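Local structure of halorhodopsin (Halobacterium salinarum, 2JAF) at residues V102-G107 / A151-S156; L110-S115 / F240-F245; P117-A122 / V205-Y210. The protein uses the light absorbed by its retinal chromophore to pump chloride ions across the cell membrane. The protein carries 2 engineered substitutions. All blocks are in the same frame, centred on the assembly; numbering follows the deposited sequence. Where two conformers were deposited one is given.

Contact 1. Residues V102-G107 / A151-S156. With PLM (palmitic acid), chain E.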
loop_
_atom_site.group_PDB
_atom_site.type_symbol
_atom_site.label_atom_id
_atom_site.label_comp_id
_atom_site.label_asym_id
_atom_site.label_seq_id
_atom_site.Cartn_x
_atom_site.Cartn_y
_atom_site.Cartn_z
ATOM N N VAL A 102 1.736 28.756 -1.010
ATOM C CA VAL A 102 2.125 28.423 0.353
ATOM C C VAL A 102 2.945 27.140 0.362
ATOM O O VAL A 102 2.759 26.262 -0.480
ATOM C CB VAL A 102 0.892 28.246 1.277
ATOM C CG1 VAL A 102 0.046 29.511 1.259
ATOM C CG2 VAL A 102 0.083 27.045 0.849
ATOM N N ARG A 103 3.864 27.049 1.315
ATOM C CA ARG A 103 4.724 25.882 1.450
ATOM C C ARG A 103 3.954 24.733 2.097
ATOM O O ARG A 103 3.470 24.854 3.228
ATOM C CB ARG A 103 5.945 26.256 2.299
ATOM C CG ARG A 103 6.921 25.129 2.572
ATOM C CD ARG A 103 8.047 25.625 3.474
ATOM N NE ARG A 103 8.967 26.504 2.762
ATOM C CZ ARG A 103 10.101 26.098 2.200
ATOM N NH1 ARG A 103 10.462 24.822 2.272
ATOM N NH2 ARG A 103 10.876 26.969 1.569
ATOM N N SER A 104 3.846 23.618 1.376
ATOM C CA SER A 104 3.134 22.444 1.871
ATOM C C SER A 104 4.079 21.280 2.150
ATOM O O SER A 104 4.708 20.752 1.237
ATOM C CB SER A 104 2.078 22.000 0.854
ATOM O OG SER A 104 1.458 20.790 1.261
ATOM N N GLN A 105 4.180 20.889 3.416
ATOM C CA GLN A 105 5.036 19.771 3.805
ATOM C C GLN A 105 4.216 18.508 3.584
ATOM O O GLN A 105 3.900 17.781 4.527
ATOM C CB GLN A 105 5.434 19.891 5.282
ATOM C CG GLN A 105 6.167 21.182 5.637
ATOM C CD GLN A 105 6.634 21.222 7.087
ATOM O OE1 GLN A 105 5.878 20.902 8.006
ATOM N NE2 GLN A 105 7.880 21.633 7.297
ATOM N N TRP A 106 3.869 18.250 2.327
ATOM C CA TRP A 106 3.052 17.091 1.993
ATOM C C TRP A 106 3.702 15.745 2.284
ATOM O O TRP A 106 3.019 14.721 2.337
ATOM C CB TRP A 106 2.588 17.152 0.531
ATOM C CG TRP A 106 3.666 17.144 -0.505
ATOM C CD1 TRP A 106 4.202 18.230 -1.143
ATOM C CD2 TRP A 106 4.294 15.993 -1.077
ATOM N NE1 TRP A 106 5.116 17.822 -2.080
ATOM C CE2 TRP A 106 5.195 16.454 -2.062
ATOM C CE3 TRP A 106 4.184 14.613 -0.854
ATOM C CZ2 TRP A 106 5.981 15.586 -2.825
ATOM C CZ3 TRP A 106 4.966 13.750 -1.612
ATOM C CH2 TRP A 106 5.853 14.242 -2.587
ATOM N N GLY A 107 5.018 15.746 2.476
ATOM C CA GLY A 107 5.695 14.506 2.796
ATOM C C GLY A 107 5.243 14.002 4.158
ATOM O O GLY A 107 5.315 12.807 4.442
ATOM N N ALA A 151 -6.615 16.646 0.536
ATOM C CA ALA A 151 -7.087 17.947 1.000
ATOM C C ALA A 151 -6.007 19.006 0.776
ATOM O O ALA A 151 -6.297 20.117 0.325
ATOM C CB ALA A 151 -7.458 17.871 2.483
ATOM N N ALA A 152 -4.761 18.659 1.094
ATOM C CA ALA A 152 -3.644 19.586 0.930
ATOM C C ALA A 152 -3.295 19.866 -0.534
ATOM O O ALA A 152 -2.931 20.985 -0.889
ATOM C CB ALA A 152 -2.414 19.047 1.660
ATOM N N MET A 153 -3.408 18.851 -1.384
ATOM C CA MET A 153 -3.058 18.999 -2.800
ATOM C C MET A 153 -4.135 19.603 -3.698
ATOM O O MET A 153 -3.841 20.029 -4.816
ATOM C CB MET A 153 -2.645 17.644 -3.378
ATOM C CG MET A 153 -1.411 17.035 -2.730
ATOM S SD MET A 153 0.078 18.038 -2.928
ATOM C CE MET A 153 0.077 18.972 -1.353
ATOM N N THR A 154 -5.380 19.633 -3.224
ATOM C CA THR A 154 -6.483 20.168 -4.019
ATOM C C THR A 154 -6.411 21.691 -4.149
ATOM O O THR A 154 -6.317 22.401 -3.154
ATOM C CB THR A 154 -7.824 19.742 -3.401
ATOM O OG1 THR A 154 -7.946 18.318 -3.512
ATOM C CG2 THR A 154 -9.002 20.418 -4.116
ATOM N N THR A 155 -6.463 22.188 -5.383
ATOM C CA THR A 155 -6.355 23.625 -5.617
ATOM C C THR A 155 -7.496 24.271 -6.390
ATOM O O THR A 155 -7.570 25.503 -6.460
ATOM C CB THR A 155 -5.070 23.950 -6.395
ATOM O OG1 THR A 155 -5.107 23.279 -7.663
ATOM C CG2 THR A 155 -3.841 23.499 -5.621
ATOM N N SER A 156 -8.389 23.468 -6.961
ATOM C CA SER A 156 -9.467 24.038 -7.769
ATOM C C SER A 156 -10.514 24.829 -6.997
ATOM O O SER A 156 -10.977 25.872 -7.468
ATOM C CB SER A 156 -10.147 22.946 -8.611
ATOM O OG SER A 156 -10.847 22.015 -7.801
HETATM C C1 PLM E . 3.418 18.300 -5.706
HETATM O O1 PLM E . 4.600 18.695 -5.711
HETATM O O2 PLM E . 2.525 18.850 -6.388
HETATM C C2 PLM E . 3.078 17.107 -4.827
HETATM C C3 PLM E . 2.735 15.779 -5.499
HETATM C C4 PLM E . 2.482 14.759 -4.393
HETATM C C5 PLM E . 2.126 13.357 -4.854
HETATM C C6 PLM E . 3.342 12.511 -5.176
HETATM C C7 PLM E . 3.473 11.292 -4.280
HETATM C C8 PLM E . 4.691 10.469 -4.642
HETATM C C9 PLM E . 4.785 9.244 -3.746
HETATM C CA PLM E . 5.991 8.383 -4.071
HETATM C CB PLM E . 6.105 7.015 -3.413
HETATM C CC PLM E . 4.992 6.028 -3.722
HETATM C CD PLM E . 5.266 4.699 -3.046
HETATM C CE PLM E . 4.150 3.701 -3.350
HETATM C CF PLM E . 3.851 2.926 -2.072
HETATM C CG PLM E . 2.735 1.916 -2.285
#
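Ser104 and Trp106, on the short run leading out of strand 101-104 into helix 106-127, pass the C-terminal end of helix 131-153, and the backbones come nearest at the 7.2 Å from Trp106 CA to Ala152 CA. Contact across this gap falls mainly to Met153. Its chain bends at both chi2 (-62°) and chi3 (96°), and this double turn swings the terminal methyl back toward Ser104 and Trp106. Met153 CE settles 3.6 Å from Trp106 CB, at the root of the indole rather than over its middle. The same methyl lies 3.5 Å from Ser104 OG, a van der Waals touch, for a methyl offers no hydrogen bond; the hydroxyl's polar partner is Glu219. Ala152 CB meets the hydroxyl more loosely, at 4.3 Å from Ser104 OG. The sulfur behind the methyl makes a Met-aromatic contact, Met153 SD standing 4.8 Å from the centroid of the five-membered ring of Trp106 on an oblique approach.

In the seven-helix bacteriorhodopsin-like fold, strands 87-90 and 101-104 form the antiparallel pair that links the second and third helices at the extracellular side. Between strand and helix, Gln105 sits at the centre of an inverse gamma turn, with a weak bond from Trp106 N back to Ser104 O.

One face of the indole is taken by palmitic acid E, whose C2 lies 3.4 Å above the ring plane, offset toward the rim. Met153 SD touches that carbon as well, at 3.7 Å from C2 of the lipid, leaving the start of the acyl chain in contact with both indole and thioether. Met153 also packs against Ile89 of strand 87-90 and against Leu84 of the second subunit.

Contact 2. Residues L110-S115 / F240-F245. With RET (retinal), chain G; PLM (palmitic acid), chain D.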
loop_
_atom_site.group_PDB
_atom_site.type_symbol
_atom_site.label_atom_id
_atom_site.label_comp_id
_atom_site.label_asym_id
_atom_site.label_seq_id
_atom_site.Cartn_x
_atom_site.Cartn_y
_atom_site.Cartn_z
ATOM N N LEU A 110 2.096 11.986 3.495
ATOM C CA LEU A 110 2.437 10.758 2.791
ATOM C C LEU A 110 3.069 9.687 3.687
ATOM O O LEU A 110 2.670 8.520 3.658
ATOM C CB LEU A 110 3.404 11.061 1.642
ATOM C CG LEU A 110 3.842 9.820 0.857
ATOM C CD1 LEU A 110 2.645 9.266 0.085
ATOM C CD2 LEU A 110 4.979 10.175 -0.095
ATOM N N THR A 111 4.063 10.072 4.482
ATOM C CA THR A 111 4.720 9.095 5.340
ATOM C C THR A 111 3.828 8.609 6.481
ATOM O O THR A 111 4.016 7.502 6.988
ATOM C CB THR A 111 6.040 9.645 5.913
ATOM O OG1 THR A 111 5.767 10.704 6.834
ATOM C CG2 THR A 111 6.917 10.174 4.785
ATOM N N TRP A 112 2.852 9.420 6.883
ATOM C CA TRP A 112 1.944 9.000 7.955
ATOM C C TRP A 112 1.249 7.712 7.506
ATOM O O TRP A 112 0.852 6.886 8.332
ATOM C CB TRP A 112 0.864 10.056 8.242
ATOM C CG TRP A 112 1.350 11.318 8.909
ATOM C CD1 TRP A 112 2.517 11.490 9.592
ATOM C CD2 TRP A 112 0.657 12.574 8.975
ATOM N NE1 TRP A 112 2.601 12.778 10.076
ATOM C CE2 TRP A 112 1.471 13.464 9.709
ATOM C CE3 TRP A 112 -0.574 13.033 8.480
ATOM C CZ2 TRP A 112 1.098 14.790 9.961
ATOM C CZ3 TRP A 112 -0.946 14.354 8.731
ATOM C CH2 TRP A 112 -0.108 15.217 9.465
ATOM N N ALA A 113 1.106 7.550 6.187
ATOM C CA ALA A 113 0.453 6.372 5.619
ATOM C C ALA A 113 1.214 5.082 5.914
ATOM O O ALA A 113 0.678 3.989 5.743
ATOM C CB ALA A 113 0.265 6.550 4.102
ATOM N N LEU A 114 2.465 5.212 6.349
ATOM C CA LEU A 114 3.271 4.050 6.708
ATOM C C LEU A 114 3.522 4.020 8.220
ATOM O O LEU A 114 3.448 2.964 8.844
ATOM C CB LEU A 114 4.611 4.066 5.968
ATOM C CG LEU A 114 5.566 2.925 6.336
ATOM C CD1 LEU A 114 4.954 1.579 5.972
ATOM C CD2 LEU A 114 6.886 3.123 5.614
ATOM N N SER A 115 3.805 5.177 8.810
ATOM C CA SER A 115 4.068 5.233 10.244
ATOM C C SER A 115 2.841 5.005 11.126
ATOM O O SER A 115 2.948 4.331 12.154
ATOM C CB SER A 115 4.725 6.566 10.627
ATOM O OG SER A 115 3.851 7.665 10.420
ATOM N N PHE A 240 5.743 13.176 20.942
ATOM C CA PHE A 240 4.923 12.434 21.895
ATOM C C PHE A 240 4.153 11.261 21.293
ATOM O O PHE A 240 4.123 10.171 21.872
ATOM C CB PHE A 240 3.958 13.399 22.600
ATOM C CG PHE A 240 4.651 14.363 23.523
ATOM C CD1 PHE A 240 5.083 13.950 24.781
ATOM C CD2 PHE A 240 4.957 15.654 23.101
ATOM C CE1 PHE A 240 5.817 14.807 25.600
ATOM C CE2 PHE A 240 5.693 16.520 23.913
ATOM C CZ PHE A 240 6.125 16.094 25.164
ATOM N N ALA A 241 3.541 11.466 20.130
ATOM C CA ALA A 241 2.761 10.397 19.513
ATOM C C ALA A 241 3.615 9.249 18.992
ATOM O O ALA A 241 3.117 8.137 18.804
ATOM C CB ALA A 241 1.889 10.957 18.390
ATOM N N LYS A 242 4.893 9.514 18.744
ATOM C CA LYS A 242 5.789 8.465 18.255
ATOM C C LYS A 242 6.883 8.030 19.225
ATOM O O LYS A 242 6.898 6.888 19.689
ATOM C CB LYS A 242 6.476 8.888 16.951
ATOM C CG LYS A 242 5.595 8.869 15.726
ATOM C CD LYS A 242 6.414 9.275 14.506
ATOM C CE LYS A 242 5.663 9.075 13.203
ATOM N NZ LYS A 242 4.491 9.931 13.096
ATOM N N TYR A 243 7.807 8.938 19.520
ATOM C CA TYR A 243 8.932 8.587 20.375
ATOM C C TYR A 243 8.547 8.268 21.812
ATOM O O TYR A 243 8.886 7.191 22.307
ATOM C CB TYR A 243 10.006 9.686 20.333
ATOM C CG TYR A 243 10.276 10.237 18.940
ATOM C CD1 TYR A 243 10.182 9.422 17.811
ATOM C CD2 TYR A 243 10.562 11.590 18.754
ATOM C CE1 TYR A 243 10.348 9.946 16.521
ATOM C CE2 TYR A 243 10.733 12.124 17.476
ATOM C CZ TYR A 243 10.617 11.299 16.366
ATOM O OH TYR A 243 10.706 11.842 15.105
ATOM N N VAL A 244 7.845 9.182 22.482
ATOM C CA VAL A 244 7.445 8.940 23.866
ATOM C C VAL A 244 6.480 7.766 23.918
ATOM O O VAL A 244 6.606 6.884 24.774
ATOM C CB VAL A 244 6.797 10.207 24.507
ATOM C CG1 VAL A 244 6.225 9.873 25.887
ATOM C CG2 VAL A 244 7.847 11.301 24.658
ATOM N N PHE A 245 5.534 7.736 22.983
ATOM C CA PHE A 245 4.560 6.656 22.915
ATOM C C PHE A 245 5.267 5.308 22.805
ATOM O O PHE A 245 4.944 4.365 23.535
ATOM C CB PHE A 245 3.635 6.859 21.707
ATOM C CG PHE A 245 2.735 5.690 21.421
ATOM C CD1 PHE A 245 3.172 4.632 20.628
ATOM C CD2 PHE A 245 1.450 5.642 21.948
ATOM C CE1 PHE A 245 2.340 3.542 20.363
ATOM C CE2 PHE A 245 0.612 4.558 21.688
ATOM C CZ PHE A 245 1.058 3.509 20.896
HETATM C C1 RET G . -5.212 15.274 8.842
HETATM C C2 RET G . -6.156 16.285 8.035
HETATM C C3 RET G . -7.558 15.757 7.643
HETATM C C4 RET G . -8.385 15.337 8.944
HETATM C C5 RET G . -7.616 14.379 9.939
HETATM C C6 RET G . -6.065 14.329 9.923
HETATM C C7 RET G . -5.394 13.325 10.816
HETATM C C8 RET G . -4.096 12.939 10.956
HETATM C C9 RET G . -3.590 12.129 12.031
HETATM C C10 RET G . -2.200 12.031 11.937
HETATM C C11 RET G . -1.411 11.345 12.836
HETATM C C12 RET G . -0.015 11.361 12.686
HETATM C C13 RET G . 0.889 10.602 13.537
HETATM C C14 RET G . 2.252 10.743 13.144
HETATM C C15 RET G . 3.298 9.990 13.621
HETATM C C16 RET G . -4.541 14.406 7.715
HETATM C C17 RET G . -4.112 16.202 9.575
HETATM C C18 RET G . -8.496 13.570 10.879
HETATM C C19 RET G . -4.542 11.598 13.244
HETATM C C20 RET G . 0.405 9.781 14.746
HETATM C C1 PLM D . 9.682 9.441 2.469
HETATM O O1 PLM D . 10.576 9.957 1.777
HETATM O O2 PLM D . 9.784 9.329 3.711
HETATM C C2 PLM D . 8.439 8.950 1.747
HETATM C C3 PLM D . 7.988 7.532 2.080
HETATM C C4 PLM D . 6.727 7.245 1.280
HETATM C C5 PLM D . 6.239 5.842 1.574
HETATM C C6 PLM D . 4.804 5.806 2.042
HETATM C C7 PLM D . 4.407 4.345 1.999
HETATM C C8 PLM D . 2.979 4.128 2.441
HETATM C C9 PLM D . 2.669 2.641 2.401
HETATM C CA PLM D . 1.233 2.372 2.807
HETATM C CB PLM D . 0.834 0.960 3.213
HETATM C CC PLM D . 1.514 0.362 4.434
HETATM C CD PLM D . 0.926 -1.014 4.685
HETATM C CE PLM D . 1.560 -1.664 5.914
HETATM C CF PLM D . 1.102 -3.114 5.980
HETATM C CG PLM D . 1.696 -3.809 7.195
#
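The side chain of Lys242 on helix 227-255 reaches across to Ser115 and Trp112 of helix 106-127, bridging backbones whose nearest CA atoms, Ser115 and Lys242, are 8.8 Å apart. The segment opens with a wider pi-type turn over 240-244, where Phe240 O accepts from Phe245 N at 3.0 Å, five residues on; the Phe240 side chain packs on Leu206. Ala241 CB lies 4.1 Å from C20 of retinal and also touches Tyr210.

Lys242 makes both touches across the contact, with Ser115 and Trp112. Its chain runs out extended through chi2 and chi3 and then turns at chi4 (65°), bringing NZ to the covalent bond with C15 of retinal, 1.3 Å long. Ser115 OG lies 3.6 Å from Lys242 NZ, and no hydrogen bond joins them; the hydroxyl instead leans back weakly on Thr111 O, which already takes the backbone N-H groups of Leu114 and Ser115. Trp112 lies flat along the polyene: C12 of retinal is 3.8 Å above the plane of the indole, offset toward the rim. At the pyrrole end Trp112 CD1 comes to 3.6 Å from C14, close to the linkage, whereas Trp112 CZ3 touches C16, a methyl on the cyclohexenyl ring, at 3.7 Å.

Beyond the lysine, Tyr243 hydrogen-bonds Ser73 on helix 58-82, and Phe245 packs on Leu199 of helix 193-216. Away from the chromophore, Leu110 and Leu114 lie along palmitic acid D.

An imine between lysine and retinal, as in microbial rhodopsins generally, ties the chromophore covalently to the side chain of Lys242, and so to helix 227-255, and light-driven rotation about the C13=C14 bond would be expected to redirect the nitrogen relative to Ser115.

Contact 3. Residues P117-A122 / V205-Y210. With RET (retinal), chain G.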
loop_
_atom_site.group_PDB
_atom_site.type_symbol
_atom_site.label_atom_id
_atom_site.label_comp_id
_atom_site.label_asym_id
_atom_site.label_seq_id
_atom_site.Cartn_x
_atom_site.Cartn_y
_atom_site.Cartn_z
ATOM N N PRO A 117 0.217 3.185 10.444
ATOM C CA PRO A 117 -0.176 1.774 10.451
ATOM C C PRO A 117 0.769 0.971 11.363
ATOM O O PRO A 117 0.368 -0.020 11.977
ATOM C CB PRO A 117 -0.060 1.382 8.979
ATOM C CG PRO A 117 -0.500 2.632 8.294
ATOM C CD PRO A 117 0.262 3.700 9.062
ATOM N N MET A 118 2.023 1.406 11.462
ATOM C CA MET A 118 2.973 0.714 12.329
ATOM C C MET A 118 2.641 0.947 13.800
ATOM O O MET A 118 2.813 0.055 14.634
ATOM C CB MET A 118 4.407 1.148 12.022
ATOM C CG MET A 118 4.981 0.465 10.789
ATOM S SD MET A 118 4.859 -1.345 10.901
ATOM C CE MET A 118 3.327 -1.632 10.035
ATOM N N ILE A 119 2.160 2.143 14.123
ATOM C CA ILE A 119 1.766 2.442 15.498
ATOM C C ILE A 119 0.598 1.523 15.847
ATOM O O ILE A 119 0.564 0.918 16.924
ATOM C CB ILE A 119 1.314 3.924 15.653
ATOM C CG1 ILE A 119 2.507 4.863 15.471
ATOM C CG2 ILE A 119 0.666 4.143 17.025
ATOM C CD1 ILE A 119 2.135 6.354 15.509
ATOM N N LEU A 120 -0.358 1.417 14.926
ATOM C CA LEU A 120 -1.535 0.575 15.127
ATOM C C LEU A 120 -1.163 -0.909 15.166
ATOM O O LEU A 120 -1.787 -1.697 15.873
ATOM C CB LEU A 120 -2.566 0.848 14.022
ATOM C CG LEU A 120 -3.105 2.291 14.035
ATOM C CD1 LEU A 120 -3.951 2.568 12.795
ATOM C CD2 LEU A 120 -3.929 2.508 15.303
ATOM N N LEU A 121 -0.144 -1.287 14.403
ATOM C CA LEU A 121 0.308 -2.674 14.393
ATOM C C LEU A 121 0.875 -3.015 15.772
ATOM O O LEU A 121 0.549 -4.050 16.354
ATOM C CB LEU A 121 1.386 -2.880 13.323
ATOM C CG LEU A 121 2.047 -4.264 13.324
ATOM C CD1 LEU A 121 0.992 -5.347 13.115
ATOM C CD2 LEU A 121 3.106 -4.323 12.240
ATOM N N ALA A 122 1.716 -2.129 16.298
ATOM C CA ALA A 122 2.317 -2.343 17.611
ATOM C C ALA A 122 1.244 -2.458 18.684
ATOM O O ALA A 122 1.276 -3.365 19.517
ATOM C CB ALA A 122 3.278 -1.202 17.947
ATOM N N VAL A 205 -5.886 11.470 22.358
ATOM C CA VAL A 205 -5.573 12.874 22.597
ATOM C C VAL A 205 -4.530 13.440 21.634
ATOM O O VAL A 205 -4.734 14.504 21.043
ATOM C CB VAL A 205 -5.094 13.091 24.053
ATOM C CG1 VAL A 205 -4.712 14.546 24.271
ATOM C CG2 VAL A 205 -6.205 12.698 25.013
ATOM N N LEU A 206 -3.417 12.741 21.467
ATOM C CA LEU A 206 -2.374 13.250 20.583
ATOM C C LEU A 206 -2.788 13.230 19.108
ATOM O O LEU A 206 -2.515 14.185 18.379
ATOM C CB LEU A 206 -1.085 12.459 20.787
ATOM C CG LEU A 206 -0.550 12.537 22.224
ATOM C CD1 LEU A 206 0.648 11.614 22.378
ATOM C CD2 LEU A 206 -0.165 13.972 22.557
ATOM N N TRP A 207 -3.447 12.160 18.666
ATOM C CA TRP A 207 -3.862 12.094 17.264
ATOM C C TRP A 207 -4.859 13.203 16.913
ATOM O O TRP A 207 -4.892 13.679 15.772
ATOM C CB TRP A 207 -4.433 10.704 16.931
ATOM C CG TRP A 207 -3.364 9.630 16.787
ATOM C CD1 TRP A 207 -2.263 9.452 17.588
ATOM C CD2 TRP A 207 -3.360 8.531 15.856
ATOM N NE1 TRP A 207 -1.587 8.312 17.217
ATOM C CE2 TRP A 207 -2.237 7.728 16.159
ATOM C CE3 TRP A 207 -4.202 8.148 14.800
ATOM C CZ2 TRP A 207 -1.931 6.561 15.446
ATOM C CZ3 TRP A 207 -3.898 6.984 14.087
ATOM C CH2 TRP A 207 -2.772 6.206 14.416
ATOM N N LEU A 208 -5.663 13.625 17.885
ATOM C CA LEU A 208 -6.619 14.705 17.644
ATOM C C LEU A 208 -5.882 16.019 17.389
ATOM O O LEU A 208 -6.422 16.934 16.760
ATOM C CB LEU A 208 -7.561 14.861 18.845
ATOM C CG LEU A 208 -8.739 13.891 18.916
ATOM C CD1 LEU A 208 -9.379 13.925 20.294
ATOM C CD2 LEU A 208 -9.753 14.283 17.848
ATOM N N GLY A 209 -4.649 16.120 17.878
ATOM C CA GLY A 209 -3.884 17.334 17.667
ATOM C C GLY A 209 -3.553 17.591 16.201
ATOM O O GLY A 209 -3.476 18.743 15.770
ATOM N N TYR A 210 -3.359 16.532 15.418
ATOM C CA TYR A 210 -3.002 16.729 14.012
ATOM C C TYR A 210 -4.053 17.463 13.179
ATOM O O TYR A 210 -3.719 18.413 12.472
ATOM C CB TYR A 210 -2.612 15.394 13.365
ATOM C CG TYR A 210 -1.338 14.831 13.960
ATOM C CD1 TYR A 210 -1.357 14.146 15.179
ATOM C CD2 TYR A 210 -0.110 14.996 13.317
ATOM C CE1 TYR A 210 -0.177 13.634 15.741
ATOM C CE2 TYR A 210 1.075 14.491 13.870
ATOM C CZ TYR A 210 1.033 13.809 15.080
ATOM O OH TYR A 210 2.192 13.290 15.614
HETATM C C1 RET G . -5.212 15.274 8.842
HETATM C C2 RET G . -6.156 16.285 8.035
HETATM C C3 RET G . -7.558 15.757 7.643
HETATM C C4 RET G . -8.385 15.337 8.944
HETATM C C5 RET G . -7.616 14.379 9.939
HETATM C C6 RET G . -6.065 14.329 9.923
HETATM C C7 RET G . -5.394 13.325 10.816
HETATM C C8 RET G . -4.096 12.939 10.956
HETATM C C9 RET G . -3.590 12.129 12.031
HETATM C C10 RET G . -2.200 12.031 11.937
HETATM C C11 RET G . -1.411 11.345 12.836
HETATM C C12 RET G . -0.015 11.361 12.686
HETATM C C13 RET G . 0.889 10.602 13.537
HETATM C C14 RET G . 2.252 10.743 13.144
HETATM C C15 RET G . 3.298 9.990 13.621
HETATM C C16 RET G . -4.541 14.406 7.715
HETATM C C17 RET G . -4.112 16.202 9.575
HETATM C C18 RET G . -8.496 13.570 10.879
HETATM C C19 RET G . -4.542 11.598 13.244
HETATM C C20 RET G . 0.405 9.781 14.746
#
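Trp207, its CG anti to the carbonyl carbon (chi1 -75°), carries its indole from helix 193-216 to Ile119 and Leu120 on helix 106-127. The methyl Ile119 CG2 meets the indole at its edge, near the ring plane, 3.9 Å from Trp207 CZ2. Leu120 comes in obliquely, with CG 3.9 Å from Trp207 CH2. Retinal sits over one indole face, its C20 methyl 3.5 Å above the plane and offset toward the rim; Ile119 CD1 touches that methyl too, at 3.9 Å.

Tyr210, one turn on, lays its ring flat against the polyene, with C12 of retinal 3.4 Å above the ring centre. Tyr210 OH is hydrogen-bonded to Asp238 and Trp112 meets the ring edge-to-face, while Trp207 O lies at the edge in plane. With an alanine here in place of Tyr210, the polyene would probably lose its aromatic cover on this side, and Asp238 this hydroxyl partner.

Farther out, Phe172 packs on Trp207 and Val137 on Leu120, while helix 106-127 kinks at Pro117. With C20 lying against the indole of Trp207, isomerisation about C13=C14 would be expected to push on the indole, as in related retinal pumps, and could pass movement to helix 193-216.

All three contacts draw on helix 106-127 or the strand just before it, with first segments in the order 102-107, 110-115 and 117-122. The second segments return in a different order: 151-156 (contact 1), 205-210 (contact 3), 240-245 (contact 2). Contacts 2 and 3 have centres 6 Å apart and touch, Trp112 and Ala241 both packing on Tyr210; together they bring helices 106-127, 193-216 and 227-255 around one retinal. The centre of contact 1 is about 20 Å from that of contact 2 and 22 Å from that of contact 3; it joins helices 106-127 and 131-153 at the extracellular end, outside the retinal pocket, although the Ala152 side chain is about 8 Å from retinal.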